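Ancillary protein 1 (Streptococcus pyogenes, PDB 2XI9) is a pilus-presented adhesin whose internal thioester bond is required for efficient host cell interaction, and which probably binds collagen. Local coordinates at residues G35-L40 with F198-K203. Residues are numbered along the deposited sequence; the frame is centred on the assembly and turned at random.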
loop_
_atom_site.group_PDB
_atom_site.type_symbol
_atom_site.label_atom_id
_atom_site.label_comp_id
_atom_site.label_asym_id
_atom_site.label_seq_id
_atom_site.Cartn_x
_atom_site.Cartn_y
_atom_site.Cartn_z
ATOM N N GLY A 35 -9.694 -5.221 -7.755
ATOM C CA GLY A 35 -10.186 -5.708 -6.483
ATOM C C GLY A 35 -9.456 -6.908 -5.893
ATOM O O GLY A 35 -9.843 -7.384 -4.838
ATOM N N ASP A 36 -8.424 -7.425 -6.557
ATOM C CA ASP A 36 -7.673 -8.562 -5.976
ATOM C C ASP A 36 -6.268 -8.558 -6.513
ATOM O O ASP A 36 -5.982 -9.100 -7.563
ATOM C CB ASP A 36 -8.361 -9.922 -6.188
ATOM C CG ASP A 36 -7.584 -11.099 -5.523
ATOM O OD1 ASP A 36 -6.423 -10.916 -5.080
ATOM O OD2 ASP A 36 -8.120 -12.217 -5.471
ATOM N N TYR A 37 -5.383 -7.907 -5.778
ATOM C CA TYR A 37 -4.040 -7.649 -6.279
ATOM C C TYR A 37 -3.050 -8.664 -5.712
ATOM O O TYR A 37 -1.846 -8.419 -5.681
ATOM C CB TYR A 37 -3.669 -6.211 -5.939
ATOM C CG TYR A 37 -4.696 -5.244 -6.518
ATOM C CD1 TYR A 37 -4.764 -5.022 -7.886
ATOM C CD2 TYR A 37 -5.619 -4.608 -5.708
ATOM C CE1 TYR A 37 -5.707 -4.181 -8.434
ATOM C CE2 TYR A 37 -6.567 -3.764 -6.245
ATOM C CZ TYR A 37 -6.601 -3.557 -7.616
ATOM O OH TYR A 37 -7.536 -2.708 -8.167
ATOM N N SER A 38 -3.578 -9.792 -5.267
ATOM C CA SER A 38 -2.789 -10.877 -4.644
ATOM C C SER A 38 -1.945 -11.661 -5.635
ATOM O O SER A 38 -1.077 -12.454 -5.235
ATOM C CB SER A 38 -3.711 -11.810 -3.823
ATOM O OG SER A 38 -4.580 -12.629 -4.623
ATOM N N LYS A 39 -2.215 -11.470 -6.930
ATOM C CA LYS A 39 -1.469 -12.101 -8.020
ATOM C C LYS A 39 -1.709 -11.317 -9.304
ATOM O O LYS A 39 -2.708 -10.616 -9.408
ATOM C CB LYS A 39 -1.943 -13.539 -8.250
ATOM C CG LYS A 39 -3.472 -13.672 -8.523
ATOM C CD LYS A 39 -3.887 -15.096 -8.858
ATOM C CE LYS A 39 -3.951 -15.361 -10.373
ATOM N NZ LYS A 39 -5.115 -14.744 -11.130
ATOM N N LEU A 40 -0.804 -11.439 -10.277
ATOM C CA LEU A 40 -1.053 -10.868 -11.605
ATOM C C LEU A 40 -2.008 -11.811 -12.339
ATOM O O LEU A 40 -2.037 -13.020 -12.076
ATOM C CB LEU A 40 0.240 -10.670 -12.399
ATOM C CG LEU A 40 1.074 -9.418 -12.090
ATOM C CD1 LEU A 40 1.305 -9.223 -10.604
ATOM C CD2 LEU A 40 2.411 -9.387 -12.824
ATOM N N PHE A 198 -5.960 4.346 -3.377
ATOM C CA PHE A 198 -7.375 4.322 -3.034
ATOM C C PHE A 198 -7.979 2.947 -3.264
ATOM O O PHE A 198 -8.810 2.488 -2.472
ATOM C CB PHE A 198 -8.135 5.338 -3.882
ATOM C CG PHE A 198 -9.487 5.663 -3.356
ATOM C CD1 PHE A 198 -10.615 5.038 -3.848
ATOM C CD2 PHE A 198 -9.619 6.600 -2.341
ATOM C CE1 PHE A 198 -11.889 5.379 -3.354
ATOM C CE2 PHE A 198 -10.873 6.925 -1.830
ATOM C CZ PHE A 198 -12.000 6.328 -2.345
ATOM N N LYS A 199 -7.555 2.303 -4.353
ATOM C CA LYS A 199 -8.037 0.982 -4.738
ATOM C C LYS A 199 -7.814 -0.093 -3.673
ATOM O O LYS A 199 -8.509 -1.111 -3.724
ATOM C CB LYS A 199 -7.411 0.517 -6.052
ATOM C CG LYS A 199 -5.908 0.291 -5.978
ATOM C CD LYS A 199 -5.317 -0.105 -7.300
ATOM C CE LYS A 199 -5.537 0.910 -8.361
ATOM N NZ LYS A 199 -4.662 0.654 -9.547
ATOM N N TYR A 200 -6.875 0.120 -2.735
ATOM C CA TYR A 200 -6.606 -0.874 -1.693
ATOM C C TYR A 200 -7.501 -0.774 -0.459
ATOM O O TYR A 200 -7.418 -1.627 0.425
ATOM C CB TYR A 200 -5.136 -0.872 -1.294
ATOM C CG TYR A 200 -4.239 -1.032 -2.481
ATOM C CD1 TYR A 200 -4.141 -2.243 -3.127
ATOM C CD2 TYR A 200 -3.522 0.048 -2.994
ATOM C CE1 TYR A 200 -3.353 -2.397 -4.255
ATOM C CE2 TYR A 200 -2.723 -0.085 -4.116
ATOM C CZ TYR A 200 -2.638 -1.320 -4.743
ATOM O OH TYR A 200 -1.862 -1.459 -5.865
ATOM N N THR A 201 -8.322 0.281 -0.380
ATOM C CA THR A 201 -9.160 0.536 0.793
ATOM C C THR A 201 -10.435 -0.262 0.756
ATOM O O THR A 201 -10.956 -0.571 -0.308
ATOM C CB THR A 201 -9.558 2.008 0.933
ATOM O OG1 THR A 201 -10.321 2.418 -0.214
ATOM C CG2 THR A 201 -8.304 2.860 1.103
ATOM N N VAL A 202 -10.967 -0.545 1.938
ATOM C CA VAL A 202 -12.220 -1.304 2.074
ATOM C C VAL A 202 -13.414 -0.412 2.411
ATOM O O VAL A 202 -14.490 -0.632 1.879
ATOM C CB VAL A 202 -12.032 -2.377 3.169
ATOM C CG1 VAL A 202 -13.319 -3.013 3.540
ATOM C CG2 VAL A 202 -11.032 -3.442 2.685
ATOM N N LYS A 203 -13.242 0.560 3.317
ATOM C CA LYS A 203 -14.325 1.528 3.606
ATOM C C LYS A 203 -13.726 2.928 3.707
ATOM O O LYS A 203 -13.646 3.480 4.791
ATOM C CB LYS A 203 -15.063 1.141 4.894
ATOM C CG LYS A 203 -16.416 1.835 5.105
ATOM C CD LYS A 203 -16.944 1.553 6.529
ATOM C CE LYS A 203 -18.313 2.242 6.791
ATOM N NZ LYS A 203 -19.357 1.669 5.907
#
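Tyr-37 meets Tyr-200 in an offset edge-to-face aromatic pair, with Lys-199 laid across the phenol end of the Tyr-37 ring. In this C-terminal fragment of the adhesin, the pair joins the prealbumin-like domain, through the loop between strands 26-33 and 45-48, to the thioester domain, through the 3-10 turn 198-200. The edge of Tyr-200 is turned toward the face of Tyr-37. The ring centroids lie 5.2 Å apart and the planes stand at 69°. The overlap is off centre: Tyr-200 CE1 comes to 3.5 Å from Tyr-37 CD2, on the CB side of that ring. Both tyrosines are buried.

Lys-199 takes the other end of the ring. Its side chain crosses Tyr-37 at about a right angle, and the methylene CD sits 3.5 Å from Tyr-37 OH, with CZ next. The same chain also packs on its neighbour, where Lys-199 CG lies over the centre of the Tyr-200 ring, 3.6 Å above its plane. With CG set between the backbone N and the carbonyl carbon (chi1 65°), the methylenes pass over a face of Tyr-200 and on to the hydroxyl end of Tyr-37. The chain then bends at chi3 and ends in salt bridges from NZ to Asp-196 and Glu-328. Glu-328, on strand 321-329, also hydrogen-bonds to Tyr-37 OH, so one carboxylate ties the lysine and the phenol together.

Within the loop, Asp-36 and Ser-38 bond to each other. Asp-36 OD1 accepts from Ser-38 N at 3.1 Å, an Asx turn, and also from Ser-38 OG at 2.6 Å. Outside the loop, Tyr-123 OH bonds to the carbonyl of Tyr-37. The phenol oxygen, Tyr-37 OH, also receives a weak, nearly straight bond from Gly-35 N (3.3 Å, 170°).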